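Local coordinates for post-proline cleaving enzyme (Rickettsia typhi, PDB 4HVT), which probably cleaves oligopeptides on the carboxyl side of proline as a serine protease of the prolyl oligopeptidase family, at residues 53-58 with 701-706; 486-491 with 605-610; 533-538 with 609-614. All blocks are in the same frame, centred on the assembly; numbering follows the deposited sequence.

Contact 1 of 3, residues 53-58 with 701-706; sequences MQEYKQ and FFANAL
Met53 and Glu55 clasp Asn704 on the flank of helix 688-706, so that the turn entering helix 56-67 is laid against the C-terminal helix of the alpha/beta-hydrolase domain. Met53 opens a type I beta turn, closed by the backbone bond from Tyr56 N to Met53 O (3.1 Å); the Tyr56 side chain touches Ile696, Asn697 and Thr700, on earlier turns of helix 688-706. With CG beside the backbone N (chi1 -68°) and the next torsion extended (chi2 175°), Met53 carries its sulfur across the Asn704 side chain at about a right angle, SD lying 3.3 Å from CG of Asn704. A long, flexible thioether suits this half-covered site, since it can lie across a polar neighbour without needing a polar partner of its own. Glu55, two residues on, uses different parts for different neighbours. Its aliphatic CG rests on the methyl of Ala703, 4.1 Å from CB, a small residue that probably allows the turn to approach the helix. Glu55 then bends at chi2 (83°), which swings its carboxylate over to the neighbouring position, and OE1 comes to 3.4 Å from CB of Asn704.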
# COMPACT_ATOMS: atom_id res chain seq x y z
N MET A 53 -29.49 9.56 9.05
CA MET A 53 -29.96 8.27 8.56
C MET A 53 -30.16 7.36 9.75
O MET A 53 -29.39 7.41 10.70
CB MET A 53 -28.92 7.67 7.59
CG MET A 53 -28.83 8.49 6.31
SD MET A 53 -27.54 7.91 5.19
CE MET A 53 -27.69 9.03 3.79
N GLN A 54 -31.20 6.55 9.69
CA GLN A 54 -31.54 5.66 10.78
C GLN A 54 -30.38 4.75 11.13
O GLN A 54 -30.21 4.35 12.29
CB GLN A 54 -32.84 4.84 10.48
N GLU A 55 -29.54 4.42 10.13
CA GLU A 55 -28.49 3.42 10.35
C GLU A 55 -27.27 3.97 11.07
O GLU A 55 -26.44 3.20 11.53
CB GLU A 55 -28.07 2.81 9.01
CG GLU A 55 -29.14 2.00 8.28
CD GLU A 55 -30.11 2.83 7.43
OE1 GLU A 55 -29.97 4.04 7.32
OE2 GLU A 55 -31.11 2.25 6.96
N TYR A 56 -27.14 5.29 11.15
CA TYR A 56 -25.89 5.92 11.64
C TYR A 56 -25.50 5.51 13.08
O TYR A 56 -24.34 5.12 13.35
CB TYR A 56 -26.00 7.43 11.54
CG TYR A 56 -24.77 8.15 11.95
CD1 TYR A 56 -23.77 8.38 11.02
CD2 TYR A 56 -24.56 8.57 13.27
CE1 TYR A 56 -22.60 9.02 11.38
CE2 TYR A 56 -23.37 9.22 13.62
CZ TYR A 56 -22.41 9.42 12.67
OH TYR A 56 -21.23 10.08 12.96
N LYS A 57 -26.47 5.59 14.01
CA LYS A 57 -26.19 5.29 15.41
C LYS A 57 -25.61 3.91 15.54
O LYS A 57 -24.66 3.71 16.28
CB LYS A 57 -27.47 5.38 16.27
N GLN A 58 -26.21 2.93 14.85
CA GLN A 58 -25.80 1.52 14.98
C GLN A 58 -24.41 1.26 14.34
O GLN A 58 -23.51 0.66 14.94
CB GLN A 58 -26.84 0.62 14.32
CG GLN A 58 -26.64 -0.87 14.53
CD GLN A 58 -26.45 -1.30 15.99
OE1 GLN A 58 -27.04 -0.74 16.92
NE2 GLN A 58 -25.65 -2.34 16.18
N PHE A 701 -23.36 5.27 4.70
CA PHE A 701 -23.76 5.54 3.32
C PHE A 701 -24.25 4.23 2.64
O PHE A 701 -25.29 4.19 2.00
CB PHE A 701 -22.61 6.23 2.53
CG PHE A 701 -22.77 6.19 1.05
CD1 PHE A 701 -23.65 7.07 0.39
CD2 PHE A 701 -22.08 5.28 0.29
CE1 PHE A 701 -23.76 7.02 -0.98
CE2 PHE A 701 -22.23 5.22 -1.07
CZ PHE A 701 -23.08 6.08 -1.70
N PHE A 702 -23.48 3.16 2.75
CA PHE A 702 -23.80 1.93 2.04
C PHE A 702 -24.95 1.24 2.67
O PHE A 702 -25.79 0.66 1.98
CB PHE A 702 -22.58 1.01 1.96
CG PHE A 702 -21.67 1.34 0.80
CD1 PHE A 702 -22.14 1.24 -0.49
CD2 PHE A 702 -20.30 1.62 1.01
CE1 PHE A 702 -21.33 1.49 -1.59
CE2 PHE A 702 -19.49 1.86 -0.07
CZ PHE A 702 -20.01 1.81 -1.37
N ALA A 703 -24.99 1.26 4.00
CA ALA A 703 -26.06 0.56 4.72
C ALA A 703 -27.39 1.21 4.36
O ALA A 703 -28.40 0.52 4.11
CB ALA A 703 -25.84 0.63 6.20
N ASN A 704 -27.39 2.53 4.30
CA ASN A 704 -28.61 3.26 3.98
C ASN A 704 -29.01 3.13 2.50
O ASN A 704 -30.21 2.96 2.19
CB ASN A 704 -28.42 4.72 4.38
CG ASN A 704 -29.62 5.57 4.08
OD1 ASN A 704 -30.61 5.67 4.91
ND2 ASN A 704 -29.61 6.19 2.92
N ALA A 705 -28.03 3.21 1.60
CA ALA A 705 -28.26 3.10 0.16
C ALA A 705 -28.73 1.71 -0.28
O ALA A 705 -29.60 1.60 -1.19
CB ALA A 705 -27.01 3.53 -0.63
N LEU A 706 -28.24 0.66 0.38
CA LEU A 706 -28.43 -0.70 -0.11
C LEU A 706 -29.35 -1.46 0.79
O LEU A 706 -29.50 -2.67 0.60
CB LEU A 706 -27.07 -1.41 -0.23
CG LEU A 706 -26.02 -0.67 -1.08
CD1 LEU A 706 -24.66 -1.38 -1.07
CD2 LEU A 706 -26.46 -0.44 -2.52

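Contact 2 of 3, residues 486-491 with 605-610; sequences GGFQVI and HSWVTE
Glu610 OE2 accepts the backbone N-H of Phe488 at N to OE2 3.0 Å, the hydrogen arriving from above the carboxylate plane at an N-H...O angle of 156°, and the same oxygen is held in a salt bridge by Arg535. The other carboxylate oxygen, Glu610 OE1, is hydrogen-bonded to Tyr267 OH and His527 NE2. Gly487 CA lies 3.5 Å from Glu610 OE2, so the backbone here comes right up to the acid; glycine suits the place, because a side chain would point at the carboxylate and crowd the Phe488 ring. Gly487 also begins a type I' turn to Val490, in which Phe488 and Gln489 both take positive phi.

The turn brings the Phe488 ring against two side chains, one at a face and one at an edge. Over the face lies Glu610, its CG 3.7 Å from the ring centroid in a CH-pi contact, with the carboxylate stacked nearly parallel to the ring, only 17° between the planes. Glu610 reaches this place because CG is anti to its backbone N (chi1 -173°) and the chain then bends at chi2. Toward Trp607 the phenyl turns its edge, forming an offset edge-to-face pair with the five-membered ring, centroids 5.1 Å apart; Phe488 CE1 comes within 3.4 Å of Trp607 CD1. Phe266 meets both rings.

The loop follows strand 480-483 of the alpha/beta-hydrolase domain, close to the likely catalytic triad. With so many donors and an arginine about it, this buried glutamate is probably ionised and would fix the loop and its phenyl ring together.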
# COMPACT_ATOMS: atom_id res chain seq x y z
N GLY A 486 -7.14 -3.16 -9.51
CA GLY A 486 -6.86 -3.31 -10.94
C GLY A 486 -5.87 -2.34 -11.57
O GLY A 486 -6.15 -1.65 -12.57
N GLY A 487 -4.69 -2.29 -11.00
CA GLY A 487 -3.62 -1.45 -11.55
C GLY A 487 -2.28 -1.81 -10.95
O GLY A 487 -2.21 -2.42 -9.90
N PHE A 488 -1.22 -1.38 -11.63
CA PHE A 488 0.12 -1.31 -11.06
C PHE A 488 0.67 -2.67 -10.68
O PHE A 488 1.62 -2.74 -9.89
CB PHE A 488 0.21 -0.28 -9.92
CG PHE A 488 -0.13 1.14 -10.36
CD1 PHE A 488 0.76 1.89 -11.08
CD2 PHE A 488 -1.38 1.69 -10.12
CE1 PHE A 488 0.48 3.16 -11.47
CE2 PHE A 488 -1.68 2.95 -10.55
CZ PHE A 488 -0.73 3.70 -11.21
N GLN A 489 0.12 -3.74 -11.25
CA GLN A 489 0.57 -5.11 -10.92
C GLN A 489 0.36 -5.40 -9.45
O GLN A 489 0.99 -6.32 -8.85
CB GLN A 489 2.03 -5.36 -11.38
CG GLN A 489 2.29 -6.82 -11.69
CD GLN A 489 3.70 -7.15 -12.14
OE1 GLN A 489 4.31 -6.34 -12.82
NE2 GLN A 489 4.21 -8.36 -11.78
N VAL A 490 -0.57 -4.70 -8.82
CA VAL A 490 -0.89 -4.96 -7.42
C VAL A 490 -1.71 -6.25 -7.25
O VAL A 490 -2.74 -6.44 -7.90
CB VAL A 490 -1.65 -3.81 -6.79
CG1 VAL A 490 -2.30 -4.26 -5.46
CG2 VAL A 490 -0.76 -2.58 -6.71
N ILE A 491 -1.25 -7.14 -6.37
CA ILE A 491 -2.00 -8.37 -6.06
C ILE A 491 -3.03 -8.05 -5.00
O ILE A 491 -2.65 -7.68 -3.90
CB ILE A 491 -1.07 -9.49 -5.52
CG1 ILE A 491 0.02 -9.83 -6.56
CG2 ILE A 491 -1.89 -10.70 -5.12
CD1 ILE A 491 1.15 -10.72 -6.04
N HIS A 605 2.81 12.93 -12.98
CA HIS A 605 3.83 12.53 -13.93
C HIS A 605 4.31 11.09 -13.69
O HIS A 605 4.77 10.42 -14.63
CB HIS A 605 4.99 13.52 -13.86
CG HIS A 605 4.75 14.74 -14.67
ND1 HIS A 605 3.95 15.78 -14.26
CD2 HIS A 605 5.17 15.05 -15.91
CE1 HIS A 605 3.91 16.70 -15.21
NE2 HIS A 605 4.62 16.27 -16.23
N SER A 606 4.18 10.60 -12.47
CA SER A 606 4.72 9.25 -12.22
C SER A 606 3.98 8.11 -12.93
O SER A 606 4.51 7.04 -13.10
CB SER A 606 4.93 9.07 -10.75
OG SER A 606 3.76 8.98 -10.13
N TRP A 607 2.76 8.35 -13.37
CA TRP A 607 1.90 7.30 -13.91
C TRP A 607 1.62 7.36 -15.40
O TRP A 607 0.73 6.66 -15.87
CB TRP A 607 0.59 7.27 -13.14
CG TRP A 607 0.80 7.27 -11.64
CD1 TRP A 607 1.56 6.37 -10.91
CD2 TRP A 607 0.25 8.21 -10.68
NE1 TRP A 607 1.51 6.70 -9.59
CE2 TRP A 607 0.77 7.84 -9.42
CE3 TRP A 607 -0.60 9.34 -10.78
CZ2 TRP A 607 0.46 8.52 -8.26
CZ3 TRP A 607 -0.89 10.07 -9.62
CH2 TRP A 607 -0.36 9.62 -8.34
N VAL A 608 2.42 8.09 -16.15
CA VAL A 608 2.24 8.14 -17.56
C VAL A 608 2.32 6.75 -18.20
O VAL A 608 1.64 6.47 -19.18
CB VAL A 608 3.25 9.12 -18.20
CG1 VAL A 608 3.16 8.99 -19.70
CG2 VAL A 608 2.93 10.55 -17.75
N THR A 609 3.19 5.86 -17.69
CA THR A 609 3.30 4.52 -18.26
C THR A 609 2.17 3.62 -17.84
O THR A 609 2.00 2.54 -18.43
CB THR A 609 4.67 3.88 -17.91
OG1 THR A 609 4.83 3.87 -16.48
CG2 THR A 609 5.79 4.62 -18.57
N GLU A 610 1.38 4.01 -16.83
CA GLU A 610 0.21 3.26 -16.42
C GLU A 610 -1.02 3.65 -17.26
O GLU A 610 -1.80 2.79 -17.59
CB GLU A 610 -0.10 3.40 -14.92
CG GLU A 610 -1.22 2.49 -14.45
CD GLU A 610 -0.90 1.01 -14.40
OE1 GLU A 610 0.28 0.67 -14.70
OE2 GLU A 610 -1.84 0.19 -14.07

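Contact 3 of 3, residues 533-538 with 609-614; sequences IKRQTA and TEYGDP
Tyr611 CD1 lies over one face of the Arg535 guanidinium, while the ring itself stands steeply to that group, the two planes 71° apart. The nearest atoms are Arg535 NH2 and Tyr611 CE1, 3.6 Å from each other. On its own ring Tyr611 carries CG of Glu610, 4.0 Å above the plane and over the centre, so the phenol is packed by its chain neighbour as well.

At the edge of the guanidinium, near its plane, sits Glu610 OE2, the carboxylate turned steeply to the guanidinium. Arg535, its chain bent at chi2, grips this single oxygen end-on with both terminal nitrogens: NH1 to Glu610 OE2 and NH2 to Glu610 OE2 are each 2.9 Å, with N-H...O angles of 143° and 145°. NH2 meets the anti lone pair of OE2, whereas NH1 reaches that oxygen from above the carboxylate plane. The other oxygen, Glu610 OE1, is held by Tyr267 and His527. Arginine fits because it can serve several acceptors at once: NH1 also bonds Ala530 O and NH2 bonds Asn567 OD1.

That asparagine belongs to what looks like the nucleophile elbow (GxSxG) of the alpha/beta-hydrolase fold, and Tyr611 OH bonds the same OD1. Phenol and guanidinium thus share one partner, next to the probable nucleophile. Gly612, just after helix 608-611, takes positive phi, where a side chain would jam against the preceding carbonyl oxygen.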
# COMPACT_ATOMS: atom_id res chain seq x y z
N ILE A 533 -3.44 2.14 -22.74
CA ILE A 533 -4.64 2.26 -23.58
C ILE A 533 -5.49 0.98 -23.54
O ILE A 533 -6.52 0.95 -24.15
CB ILE A 533 -4.31 2.60 -25.06
CG1 ILE A 533 -3.43 1.56 -25.77
CG2 ILE A 533 -3.63 3.95 -25.20
CD1 ILE A 533 -3.22 1.83 -27.27
N LYS A 534 -4.99 -0.07 -22.87
CA LYS A 534 -5.78 -1.29 -22.68
C LYS A 534 -6.59 -1.25 -21.39
O LYS A 534 -7.17 -2.25 -20.99
CB LYS A 534 -4.88 -2.51 -22.67
CG LYS A 534 -4.18 -2.80 -23.96
CD LYS A 534 -3.18 -3.93 -23.82
CE LYS A 534 -2.49 -4.17 -25.14
NZ LYS A 534 -1.91 -5.54 -25.10
N ARG A 535 -6.69 -0.08 -20.78
CA ARG A 535 -7.37 -0.02 -19.48
C ARG A 535 -8.81 -0.54 -19.50
O ARG A 535 -9.30 -1.09 -18.49
CB ARG A 535 -7.39 1.40 -18.87
CG ARG A 535 -6.46 1.59 -17.66
CD ARG A 535 -6.90 0.73 -16.49
NE ARG A 535 -6.24 1.12 -15.22
CZ ARG A 535 -5.00 0.76 -14.89
NH1 ARG A 535 -4.27 0.02 -15.68
NH2 ARG A 535 -4.51 1.21 -13.75
N GLN A 536 -9.50 -0.35 -20.63
CA GLN A 536 -10.86 -0.87 -20.71
C GLN A 536 -11.01 -2.36 -20.39
O GLN A 536 -12.10 -2.80 -19.96
CB GLN A 536 -11.45 -0.54 -22.09
CG GLN A 536 -12.90 -0.90 -22.22
CD GLN A 536 -13.81 -0.00 -21.36
OE1 GLN A 536 -13.63 1.19 -21.28
NE2 GLN A 536 -14.79 -0.61 -20.70
N THR A 537 -9.93 -3.14 -20.55
CA THR A 537 -9.94 -4.54 -20.20
C THR A 537 -10.21 -4.71 -18.67
O THR A 537 -11.04 -5.55 -18.28
CB THR A 537 -8.64 -5.22 -20.68
OG1 THR A 537 -8.64 -5.30 -22.10
CG2 THR A 537 -8.48 -6.65 -20.08
N ALA A 538 -9.58 -3.90 -17.83
CA ALA A 538 -9.82 -3.96 -16.39
C ALA A 538 -11.29 -3.70 -16.10
O ALA A 538 -11.92 -4.41 -15.31
CB ALA A 538 -8.95 -2.94 -15.65
N THR A 609 3.19 5.86 -17.69
CA THR A 609 3.30 4.52 -18.26
C THR A 609 2.17 3.62 -17.84
O THR A 609 2.00 2.54 -18.43
CB THR A 609 4.67 3.88 -17.91
OG1 THR A 609 4.83 3.87 -16.48
CG2 THR A 609 5.79 4.62 -18.57
N GLU A 610 1.38 4.01 -16.83
CA GLU A 610 0.21 3.26 -16.42
C GLU A 610 -1.02 3.65 -17.26
O GLU A 610 -1.80 2.79 -17.59
CB GLU A 610 -0.10 3.40 -14.92
CG GLU A 610 -1.22 2.49 -14.45
CD GLU A 610 -0.90 1.01 -14.40
OE1 GLU A 610 0.28 0.67 -14.70
OE2 GLU A 610 -1.84 0.19 -14.07
N TYR A 611 -1.21 4.92 -17.54
CA TYR A 611 -2.46 5.38 -18.12
C TYR A 611 -2.34 5.86 -19.57
O TYR A 611 -3.34 5.99 -20.26
CB TYR A 611 -3.03 6.50 -17.27
CG TYR A 611 -3.35 6.11 -15.83
CD1 TYR A 611 -4.35 5.17 -15.52
CD2 TYR A 611 -2.67 6.71 -14.79
CE1 TYR A 611 -4.60 4.80 -14.20
CE2 TYR A 611 -2.93 6.35 -13.47
CZ TYR A 611 -3.92 5.42 -13.19
OH TYR A 611 -4.14 5.08 -11.87
N GLY A 612 -1.12 6.02 -20.04
CA GLY A 612 -0.88 6.72 -21.34
C GLY A 612 -0.77 8.20 -21.11
O GLY A 612 -1.22 8.72 -20.09
N ASP A 613 -0.16 8.89 -22.08
CA ASP A 613 0.09 10.31 -22.05
C ASP A 613 -1.06 11.10 -22.74
O ASP A 613 -1.18 11.06 -23.94
CB ASP A 613 1.42 10.60 -22.72
CG ASP A 613 1.87 11.99 -22.52
OD1 ASP A 613 1.08 12.87 -22.12
OD2 ASP A 613 3.06 12.23 -22.75
N PRO A 614 -1.86 11.83 -21.96
CA PRO A 614 -2.92 12.66 -22.61
C PRO A 614 -2.47 13.71 -23.62
O PRO A 614 -3.34 14.27 -24.32
CB PRO A 614 -3.63 13.33 -21.41
CG PRO A 614 -2.96 12.89 -20.14
CD PRO A 614 -1.76 12.06 -20.50

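Overall arrangement
Contacts 2 and 3 adjoin, their centres 9 Å apart, and both use helix 608-611 and Glu610. In contact 2 that helix meets the loop after strand 480-483, and in contact 3 the approach to helix 536-551. Both are buried, beside the likely active site, and combine charged hydrogen bonding with aromatic packing; Phe488 CE2 and Tyr611 OH come within 3.5 Å where they join. Contact 1 lies apart, its centre about 34 Å from that of contact 2 and 36 Å from that of contact 3. Only partly buried, it ties a turn of the N-terminal region to the C-terminal helix through thioether and methylene packing, with no salt bridge or ring stack.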